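Local coordinates for protein queuine lyase (PDB 6P78) that probably cleaves a carbon-nitrogen bond of queuine by radical chemistry, using S-adenosylmethionine and a four-iron, four-sulfur cluster, at residues I144-N148 against D149-N153; I193-T197 against K198-H202; N206-R209 against N210-T213. One frame throughout, in Å; residues are numbered along the deposited sequence. Where two conformers were deposited one is given.

Interaction 1: residues I144-N148 against D149-N153; sequences IETFN and DEMRN. With SAM (S-adenosylmethionine), chain D.
Arg152, in the first turn of helix 149-155, folds back over the loop that leads into it, and its atoms meet the loop's carbonyls one after another. CB rests against Asn148 O and also touches Thr146 CG2, 3.8 Å away. With CG anti to the backbone N (chi1 -178°) and chi2 likewise extended, the chain runs back along the loop, and Arg152 CG and CD both lie against Ile144 O, CD at 3.2 Å, beside the Ile144 side chain. A bend at chi3 (68°) then turns the guanidinium toward the peptides of Thr146 and Phe147. NE leaves the contact for the carbonyl of Ile160. NH1 binds Thr146 O at 3.0 Å; the acceptor lies in the guanidinium plane and offers a lone pair, and the bond is nearly straight at 163°. A second, weak bond joins Arg152 NH1 to Phe147 O at 3.2 Å. NH2 forms a salt bridge of 2.8 Å with Asp149 OD1, met from above the carboxylate plane. Bonds from all three guanidinium nitrogens should fix its rotation.

The helix start is held separately. Asn148 OD1 accepts from Met151 N at 2.9 Å in the plane of its amide, while Asn148 O receives Arg152 N. One step earlier, Thr146 OG1 accepts from Asn148 N at 3.1 Å; the same hydroxyl is bonded to Asp192 on helix 186-199. Glu145 turns the other way: its OE1 and OE2 each accept one ribose hydroxyl of SAM, O3' and O2' respectively, and OE1 also pairs with Lys158. The arrangement is an ST turn running into an Asn N-cap, just beyond a carboxylate that grips the ribose diol in the SAM site of a radical SAM core.

Interaction 2: residues I193-T197 against K198-H202; sequences IEILT and KYFDH
Ile195 CG2 touches two aromatic side chains, 3.9 Å from Tyr199 CD2 and 4.2 Å from Phe200 CE2. These apolar contacts differ in direction: Ile195 crosses Tyr199 at a slant but runs alongside Phe200. Leu196 meets Phe200 at about a right angle, its CD1 touching Phe200 CB at 4.1 Å. Lys198 CG sits over one face of the Tyr199 ring, offset toward the rim.

The backbone bonds are those of a helix reaching its last turn. Lys198 N, Tyr199 N and Phe200 N donate to Glu194 O, Ile195 O and Leu196 O, the Tyr199 bond measuring 3.0 Å. Phe200 is the first residue to leave helical angles. Ile195 O also lies in the plane of the Tyr199 ring, at its edge, 3.4 Å from Tyr199 CD2.

A side-chain hydrogen bond supplements this pattern. Thr197 OG1, turned back over the backbone and flanked by N and C (chi1 62°), donates to Ile193 O at 3.0 Å. Thr197 N reaches that oxygen from the opposite face of the carbonyl plane.

Beyond the helix, His202 is hydrogen-bonded to Ser174 and Asp239. Tyr199 and Phe200 pack on helix 165-169, while Leu196 touches strands 203-207 and 238-241, placing this turn in the beta-alpha-beta crossover from strand 178-179 through helix 186-199 to strand 203-207.

Interaction 3: residues N206-R209 against N210-T213; sequences NIYR and NNST. With SAM (S-adenosylmethionine), chain D.
Past the end of strand 203-207 the backbone stays extended through Tyr208, Arg209 and Asn210, and Arg209 presents both its N-H and its C=O to the adenine of SAM. Arg209 N donates to N1 of SAM at 2.9 Å. N6 of SAM returns a bond of 2.8 Å to Arg209 O (170°), so two backbone atoms read the hydrogen-bonding edge of the base. Tyr208, its CG anti to the backbone N (chi1 -172°), brings CE1 to 3.3 Å from N6 of SAM. Asn206 ND2 adds a weak bond to O2' of the ribose. Binding of ribose from the end of a strand and of adenine just past it belongs to the SAM site of the radical SAM core; the Arg209 guanidinium itself pairs with the C-terminal carboxylate of Asp251. Downstream, Asn211 OD1 accepts from Thr213 N at 2.9 Å, forming an Asx turn, and from Thr213 OG1 at 2.7 Å. The hydroxyl of Thr213 meets a lone pair of Asn211 OD1 in the amide plane, whereas its N-H comes from above that plane. Tyr208 crosses Asn211 at nearly a right angle, ring and amide planes 78° apart, and its OH is bonded to Ile215 O.

From the N terminus the three contacts come in series, none nested in or crossing another. Interaction 1 closes the loop between strand 137-141 and helix 149-155. Interaction 2 ends helix 186-199 and leads into strand 203-207, and interaction 3 turns the chain out of that strand toward helix 219-228. Interactions 1 and 2 touch through Phe147, whose CE2 is 3.4 Å from Ile195 CG2 and whose CZ is 3.7 Å from Phe200 CE2, tying the loop to the helix. Interactions 1 and 3 do not touch, their nearest atoms being about 5 Å apart, yet both bind SAM; interactions 2 and 3 adjoin only in sequence.

Interaction 1: residues I144-N148 against D149-N153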
loop_
_atom_site.group_PDB
_atom_site.type_symbol
_atom_site.label_atom_id
_atom_site.label_comp_id
_atom_site.label_asym_id
_atom_site.label_seq_id
_atom_site.Cartn_x
_atom_site.Cartn_y
_atom_site.Cartn_z
ATOM N N ILE A 144 1.292 0.322 8.050
ATOM C CA ILE A 144 1.784 0.353 9.437
ATOM C C ILE A 144 2.781 1.496 9.612
ATOM O O ILE A 144 2.784 2.189 10.636
ATOM C CB ILE A 144 2.437 -1.003 9.800
ATOM C CG1 ILE A 144 1.438 -2.174 9.706
ATOM C CG2 ILE A 144 3.028 -0.956 11.232
ATOM C CD1 ILE A 144 0.190 -2.054 10.582
ATOM N N GLU A 145 3.619 1.721 8.595
ATOM C CA GLU A 145 4.728 2.681 8.540
ATOM C C GLU A 145 5.889 2.332 9.471
ATOM O O GLU A 145 7.043 2.303 9.038
ATOM C CB GLU A 145 4.255 4.115 8.816
ATOM C CG GLU A 145 2.894 4.514 8.177
ATOM C CD GLU A 145 2.778 4.261 6.666
ATOM O OE1 GLU A 145 1.673 4.490 6.113
ATOM O OE2 GLU A 145 3.757 3.841 6.005
ATOM N N THR A 146 5.611 2.121 10.766
ATOM C CA THR A 146 6.632 1.683 11.707
ATOM C C THR A 146 5.932 0.927 12.832
ATOM O O THR A 146 4.806 1.263 13.216
ATOM C CB THR A 146 7.435 2.846 12.317
ATOM O OG1 THR A 146 8.315 2.323 13.333
ATOM C CG2 THR A 146 6.492 3.820 12.958
ATOM N N PHE A 147 6.587 -0.112 13.331
ATOM C CA PHE A 147 5.982 -0.844 14.432
ATOM C C PHE A 147 6.169 -0.117 15.759
ATOM O O PHE A 147 5.635 -0.573 16.775
ATOM C CB PHE A 147 6.572 -2.252 14.506
ATOM C CG PHE A 147 6.162 -3.105 13.344
ATOM C CD1 PHE A 147 4.882 -3.658 13.308
ATOM C CD2 PHE A 147 7.007 -3.284 12.267
ATOM C CE1 PHE A 147 4.468 -4.415 12.230
ATOM C CE2 PHE A 147 6.586 -4.058 11.175
ATOM C CZ PHE A 147 5.339 -4.619 11.176
ATOM N N ASN A 148 6.926 0.981 15.771
ATOM C CA ASN A 148 7.090 1.774 16.988
ATOM C C ASN A 148 5.802 2.556 17.263
ATOM O O ASN A 148 5.374 3.393 16.458
ATOM C CB ASN A 148 8.300 2.701 16.859
ATOM C CG ASN A 148 8.534 3.503 18.090
ATOM O OD1 ASN A 148 7.945 4.568 18.280
ATOM N ND2 ASN A 148 9.405 3.000 18.956
ATOM N N ASP A 149 5.152 2.244 18.390
ATOM C CA ASP A 149 3.809 2.770 18.642
ATOM C C ASP A 149 3.799 4.294 18.684
ATOM O O ASP A 149 2.937 4.942 18.080
ATOM C CB ASP A 149 3.276 2.231 19.971
ATOM C CG ASP A 149 3.031 0.740 19.957
ATOM O OD1 ASP A 149 3.020 0.110 18.867
ATOM O OD2 ASP A 149 2.851 0.196 21.072
ATOM N N GLU A 150 4.758 4.889 19.405
ATOM C CA GLU A 150 4.733 6.340 19.565
ATOM C C GLU A 150 5.031 7.066 18.258
ATOM O O GLU A 150 4.407 8.091 17.957
ATOM C CB GLU A 150 5.718 6.755 20.650
ATOM C CG GLU A 150 5.250 6.351 22.025
ATOM C CD GLU A 150 5.677 4.948 22.411
ATOM O OE1 GLU A 150 6.253 4.220 21.570
ATOM O OE2 GLU A 150 5.442 4.572 23.580
ATOM N N MET A 151 5.990 6.585 17.471
ATOM C CA MET A 151 6.226 7.232 16.183
ATOM C C MET A 151 5.013 7.071 15.273
ATOM O O MET A 151 4.596 8.025 14.612
ATOM C CB MET A 151 7.484 6.662 15.522
ATOM C CG MET A 151 7.827 7.309 14.161
ATOM S SD MET A 151 8.792 8.827 14.350
ATOM C CE MET A 151 8.923 9.287 12.617
ATOM N N ARG A 152 4.416 5.880 15.258
ATOM C CA ARG A 152 3.285 5.626 14.367
ATOM C C ARG A 152 2.074 6.485 14.722
ATOM O O ARG A 152 1.431 7.061 13.840
ATOM C CB ARG A 152 2.949 4.131 14.390
ATOM C CG ARG A 152 1.790 3.725 13.437
ATOM C CD ARG A 152 1.540 2.215 13.547
ATOM N NE ARG A 152 0.992 1.781 14.843
ATOM C CZ ARG A 152 1.691 1.133 15.771
ATOM N NH1 ARG A 152 2.988 0.823 15.576
ATOM N NH2 ARG A 152 1.095 0.770 16.894
ATOM N N ASN A 153 1.760 6.618 16.009
ATOM C CA ASN A 153 0.513 7.257 16.397
ATOM C C ASN A 153 0.672 8.678 16.911
ATOM O O ASN A 153 -0.252 9.479 16.752
ATOM C CB ASN A 153 -0.200 6.403 17.444
ATOM C CG ASN A 153 -0.741 5.128 16.840
ATOM O OD1 ASN A 153 -1.220 5.132 15.696
ATOM N ND2 ASN A 153 -0.660 4.031 17.579
HETATM N N SAM D . -4.616 4.007 3.558
HETATM C CA SAM D . -3.937 2.759 3.864
HETATM C C SAM D . -3.105 2.922 5.128
HETATM O O SAM D . -2.955 1.971 5.899
HETATM O OXT SAM D . -2.606 4.018 5.423
HETATM C CB SAM D . -3.087 2.329 2.671
HETATM C CG SAM D . -1.652 2.857 2.588
HETATM S SD SAM D . -1.430 4.486 1.817
HETATM C CE SAM D . -2.701 4.465 0.520
HETATM C "C5'" SAM D . 0.081 4.338 0.802
HETATM C "C4'" SAM D . 1.480 4.220 1.449
HETATM O "O4'" SAM D . 2.430 5.041 0.780
HETATM C "C3'" SAM D . 1.595 4.621 2.917
HETATM O "O3'" SAM D . 1.204 3.576 3.790
HETATM C "C2'" SAM D . 3.076 4.949 3.046
HETATM O "O2'" SAM D . 3.811 3.770 3.397
HETATM C "C1'" SAM D . 3.488 5.396 1.644
HETATM N N9 SAM D . 3.783 6.858 1.576
HETATM C C8 SAM D . 2.931 7.927 1.763
HETATM N N7 SAM D . 3.623 9.080 1.623
HETATM C C5 SAM D . 4.913 8.766 1.345
HETATM C C6 SAM D . 6.053 9.532 1.122
HETATM N N6 SAM D . 6.000 10.859 1.139
HETATM N N1 SAM D . 7.246 8.905 0.868
HETATM C C2 SAM D . 7.332 7.531 0.859
HETATM N N3 SAM D . 6.219 6.773 1.077
HETATM C C4 SAM D . 5.018 7.379 1.311
#

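Interaction 2: residues I193-T197 against K198-H202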
loop_
_atom_site.group_PDB
_atom_site.type_symbol
_atom_site.label_atom_id
_atom_site.label_comp_id
_atom_site.label_asym_id
_atom_site.label_seq_id
_atom_site.Cartn_x
_atom_site.Cartn_y
_atom_site.Cartn_z
ATOM N N ILE A 193 12.658 -3.832 10.609
ATOM C CA ILE A 193 13.046 -4.853 9.634
ATOM C C ILE A 193 13.092 -6.218 10.312
ATOM O O ILE A 193 12.704 -7.228 9.712
ATOM C CB ILE A 193 14.379 -4.514 8.936
ATOM C CG1 ILE A 193 14.308 -3.147 8.258
ATOM C CG2 ILE A 193 14.786 -5.634 7.942
ATOM C CD1 ILE A 193 13.187 -2.992 7.247
ATOM N N GLU A 194 13.501 -6.267 11.586
ATOM C CA GLU A 194 13.458 -7.530 12.321
ATOM C C GLU A 194 12.035 -8.079 12.368
ATOM O O GLU A 194 11.817 -9.285 12.208
ATOM C CB GLU A 194 13.981 -7.345 13.745
ATOM C CG GLU A 194 15.492 -7.171 13.845
ATOM C CD GLU A 194 15.937 -6.674 15.226
ATOM O OE1 GLU A 194 17.109 -6.258 15.356
ATOM O OE2 GLU A 194 15.108 -6.705 16.171
ATOM N N ILE A 195 11.066 -7.208 12.644
ATOM C CA ILE A 195 9.681 -7.645 12.766
ATOM C C ILE A 195 9.145 -8.058 11.397
ATOM O O ILE A 195 8.513 -9.108 11.249
ATOM C CB ILE A 195 8.825 -6.524 13.381
ATOM C CG1 ILE A 195 9.095 -6.388 14.877
ATOM C CG2 ILE A 195 7.342 -6.787 13.127
ATOM C CD1 ILE A 195 8.625 -5.034 15.424
ATOM N N LEU A 196 9.403 -7.240 10.377
ATOM C CA LEU A 196 8.956 -7.571 9.027
ATOM C C LEU A 196 9.441 -8.959 8.619
ATOM O O LEU A 196 8.657 -9.810 8.159
ATOM C CB LEU A 196 9.485 -6.521 8.048
ATOM C CG LEU A 196 9.132 -6.805 6.576
ATOM C CD1 LEU A 196 7.641 -6.614 6.366
ATOM C CD2 LEU A 196 9.948 -5.903 5.678
ATOM N N THR A 197 10.743 -9.208 8.792
ATOM C CA THR A 197 11.327 -10.438 8.275
ATOM C C THR A 197 10.935 -11.647 9.124
ATOM O O THR A 197 10.902 -12.779 8.616
ATOM C CB THR A 197 12.856 -10.316 8.167
ATOM O OG1 THR A 197 13.445 -10.101 9.465
ATOM C CG2 THR A 197 13.243 -9.165 7.233
ATOM N N LYS A 198 10.630 -11.445 10.410
ATOM C CA LYS A 198 10.256 -12.603 11.226
ATOM C C LYS A 198 8.807 -13.022 10.989
ATOM O O LYS A 198 8.502 -14.222 10.954
ATOM C CB LYS A 198 10.462 -12.304 12.722
ATOM C CG LYS A 198 9.864 -13.377 13.631
ATOM C CD LYS A 198 10.209 -13.132 15.092
ATOM C CE LYS A 198 9.381 -14.032 16.010
ATOM N NZ LYS A 198 9.772 -13.808 17.430
ATOM N N TYR A 199 7.904 -12.059 10.828
ATOM C CA TYR A 199 6.473 -12.317 10.943
ATOM C C TYR A 199 5.726 -12.332 9.616
ATOM O O TYR A 199 4.645 -12.924 9.540
ATOM C CB TYR A 199 5.799 -11.255 11.823
ATOM C CG TYR A 199 6.081 -11.388 13.297
ATOM C CD1 TYR A 199 5.374 -12.295 14.073
ATOM C CD2 TYR A 199 7.048 -10.597 13.922
ATOM C CE1 TYR A 199 5.617 -12.406 15.438
ATOM C CE2 TYR A 199 7.297 -10.708 15.273
ATOM C CZ TYR A 199 6.581 -11.608 16.025
ATOM O OH TYR A 199 6.836 -11.701 17.376
ATOM N N PHE A 200 6.228 -11.657 8.590
ATOM C CA PHE A 200 5.399 -11.369 7.428
ATOM C C PHE A 200 5.971 -11.997 6.172
ATOM O O PHE A 200 7.187 -12.038 5.986
ATOM C CB PHE A 200 5.252 -9.871 7.232
ATOM C CG PHE A 200 4.473 -9.202 8.328
ATOM C CD1 PHE A 200 3.089 -9.104 8.252
ATOM C CD2 PHE A 200 5.114 -8.699 9.448
ATOM C CE1 PHE A 200 2.359 -8.489 9.291
ATOM C CE2 PHE A 200 4.398 -8.085 10.452
ATOM C CZ PHE A 200 3.029 -7.980 10.374
ATOM N N ASP A 201 5.074 -12.456 5.302
ATOM C CA ASP A 201 5.459 -13.092 4.045
ATOM C C ASP A 201 5.497 -12.136 2.859
ATOM O O ASP A 201 5.964 -12.524 1.780
ATOM C CB ASP A 201 4.494 -14.235 3.749
ATOM C CG ASP A 201 4.692 -15.409 4.686
ATOM O OD1 ASP A 201 5.852 -15.673 5.094
ATOM O OD2 ASP A 201 3.681 -16.064 5.014
ATOM N N HIS A 202 4.986 -10.924 3.018
ATOM C CA HIS A 202 5.129 -9.880 2.024
ATOM C C HIS A 202 5.222 -8.571 2.776
ATOM O O HIS A 202 4.942 -8.498 3.972
ATOM C CB HIS A 202 3.964 -9.846 1.022
ATOM C CG HIS A 202 4.142 -8.825 -0.074
ATOM N ND1 HIS A 202 3.414 -7.653 -0.131
ATOM C CD2 HIS A 202 4.983 -8.792 -1.139
ATOM C CE1 HIS A 202 3.800 -6.940 -1.170
ATOM N NE2 HIS A 202 4.747 -7.613 -1.806
#

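Interaction 3: residues N206-R209 against N210-T213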
loop_
_atom_site.group_PDB
_atom_site.type_symbol
_atom_site.label_atom_id
_atom_site.label_comp_id
_atom_site.label_asym_id
_atom_site.label_seq_id
_atom_site.Cartn_x
_atom_site.Cartn_y
_atom_site.Cartn_z
ATOM N N ASN A 206 9.279 1.596 1.806
ATOM C CA ASN A 206 9.149 2.870 1.102
ATOM C C ASN A 206 10.161 3.864 1.661
ATOM O O ASN A 206 10.010 4.330 2.791
ATOM C CB ASN A 206 7.729 3.411 1.250
ATOM C CG ASN A 206 6.700 2.529 0.587
ATOM O OD1 ASN A 206 6.793 2.243 -0.615
ATOM N ND2 ASN A 206 5.704 2.105 1.349
ATOM N N ILE A 207 11.178 4.209 0.877
ATOM C CA ILE A 207 12.064 5.301 1.275
ATOM C C ILE A 207 11.300 6.615 1.210
ATOM O O ILE A 207 10.693 6.958 0.185
ATOM C CB ILE A 207 13.313 5.351 0.387
ATOM C CG1 ILE A 207 14.045 4.014 0.424
ATOM C CG2 ILE A 207 14.231 6.484 0.863
ATOM C CD1 ILE A 207 14.500 3.614 1.831
ATOM N N TYR A 208 11.340 7.376 2.300
ATOM C CA TYR A 208 10.478 8.546 2.415
ATOM C C TYR A 208 10.846 9.617 1.388
ATOM O O TYR A 208 12.024 9.909 1.169
ATOM C CB TYR A 208 10.565 9.130 3.833
ATOM C CG TYR A 208 9.540 10.206 4.033
ATOM C CD1 TYR A 208 8.192 9.896 4.041
ATOM C CD2 TYR A 208 9.915 11.543 4.153
ATOM C CE1 TYR A 208 7.225 10.883 4.166
ATOM C CE2 TYR A 208 8.963 12.544 4.288
ATOM C CZ TYR A 208 7.618 12.204 4.304
ATOM O OH TYR A 208 6.662 13.196 4.440
ATOM N N ARG A 209 9.831 10.222 0.773
ATOM C CA ARG A 209 10.013 11.330 -0.154
ATOM C C ARG A 209 9.388 12.602 0.418
ATOM O O ARG A 209 8.230 12.595 0.851
ATOM C CB ARG A 209 9.397 11.003 -1.528
ATOM C CG ARG A 209 9.532 12.144 -2.545
ATOM C CD ARG A 209 8.989 11.753 -3.919
ATOM N NE ARG A 209 7.541 11.551 -3.882
ATOM C CZ ARG A 209 6.783 11.317 -4.952
ATOM N NH1 ARG A 209 7.326 11.249 -6.168
ATOM N NH2 ARG A 209 5.474 11.155 -4.809
ATOM N N ASN A 210 10.151 13.694 0.420
ATOM C CA ASN A 210 9.591 14.981 0.804
ATOM C C ASN A 210 8.409 15.326 -0.096
ATOM O O ASN A 210 8.406 15.023 -1.295
ATOM C CB ASN A 210 10.661 16.069 0.726
ATOM C CG ASN A 210 11.631 15.999 1.883
ATOM O OD1 ASN A 210 11.309 15.442 2.919
ATOM N ND2 ASN A 210 12.820 16.553 1.709
ATOM N N ASN A 211 7.387 15.944 0.495
ATOM C CA ASN A 211 6.185 16.302 -0.249
ATOM C C ASN A 211 5.624 17.624 0.255
ATOM O O ASN A 211 6.375 18.475 0.752
ATOM C CB ASN A 211 5.129 15.181 -0.167
ATOM C CG ASN A 211 4.742 14.822 1.274
ATOM O OD1 ASN A 211 5.001 15.577 2.212
ATOM N ND2 ASN A 211 4.096 13.674 1.442
ATOM N N SER A 212 4.310 17.806 0.145
ATOM C CA SER A 212 3.729 19.081 0.543
ATOM C C SER A 212 3.457 19.168 2.041
ATOM O O SER A 212 2.991 20.215 2.498
ATOM C CB SER A 212 2.429 19.337 -0.224
ATOM O OG SER A 212 1.489 18.322 0.058
ATOM N N THR A 213 3.716 18.104 2.800
ATOM C CA THR A 213 3.475 18.084 4.239
ATOM C C THR A 213 4.720 18.528 4.991
ATOM O O THR A 213 5.813 18.629 4.424
ATOM C CB THR A 213 3.055 16.686 4.676
ATOM O OG1 THR A 213 4.216 15.852 4.819
ATOM C CG2 THR A 213 2.104 16.052 3.671
HETATM N N SAM D . -4.616 4.007 3.558
HETATM C CA SAM D . -3.937 2.759 3.864
HETATM C C SAM D . -3.105 2.922 5.128
HETATM O O SAM D . -2.955 1.971 5.899
HETATM O OXT SAM D . -2.606 4.018 5.423
HETATM C CB SAM D . -3.087 2.329 2.671
HETATM C CG SAM D . -1.652 2.857 2.588
HETATM S SD SAM D . -1.430 4.486 1.817
HETATM C CE SAM D . -2.701 4.465 0.520
HETATM C "C5'" SAM D . 0.081 4.338 0.802
HETATM C "C4'" SAM D . 1.480 4.220 1.449
HETATM O "O4'" SAM D . 2.430 5.041 0.780
HETATM C "C3'" SAM D . 1.595 4.621 2.917
HETATM O "O3'" SAM D . 1.204 3.576 3.790
HETATM C "C2'" SAM D . 3.076 4.949 3.046
HETATM O "O2'" SAM D . 3.811 3.770 3.397
HETATM C "C1'" SAM D . 3.488 5.396 1.644
HETATM N N9 SAM D . 3.783 6.858 1.576
HETATM C C8 SAM D . 2.931 7.927 1.763
HETATM N N7 SAM D . 3.623 9.080 1.623
HETATM C C5 SAM D . 4.913 8.766 1.345
HETATM C C6 SAM D . 6.053 9.532 1.122
HETATM N N6 SAM D . 6.000 10.859 1.139
HETATM N N1 SAM D . 7.246 8.905 0.868
HETATM C C2 SAM D . 7.332 7.531 0.859
HETATM N N3 SAM D . 6.219 6.773 1.077
HETATM C C4 SAM D . 5.018 7.379 1.311
#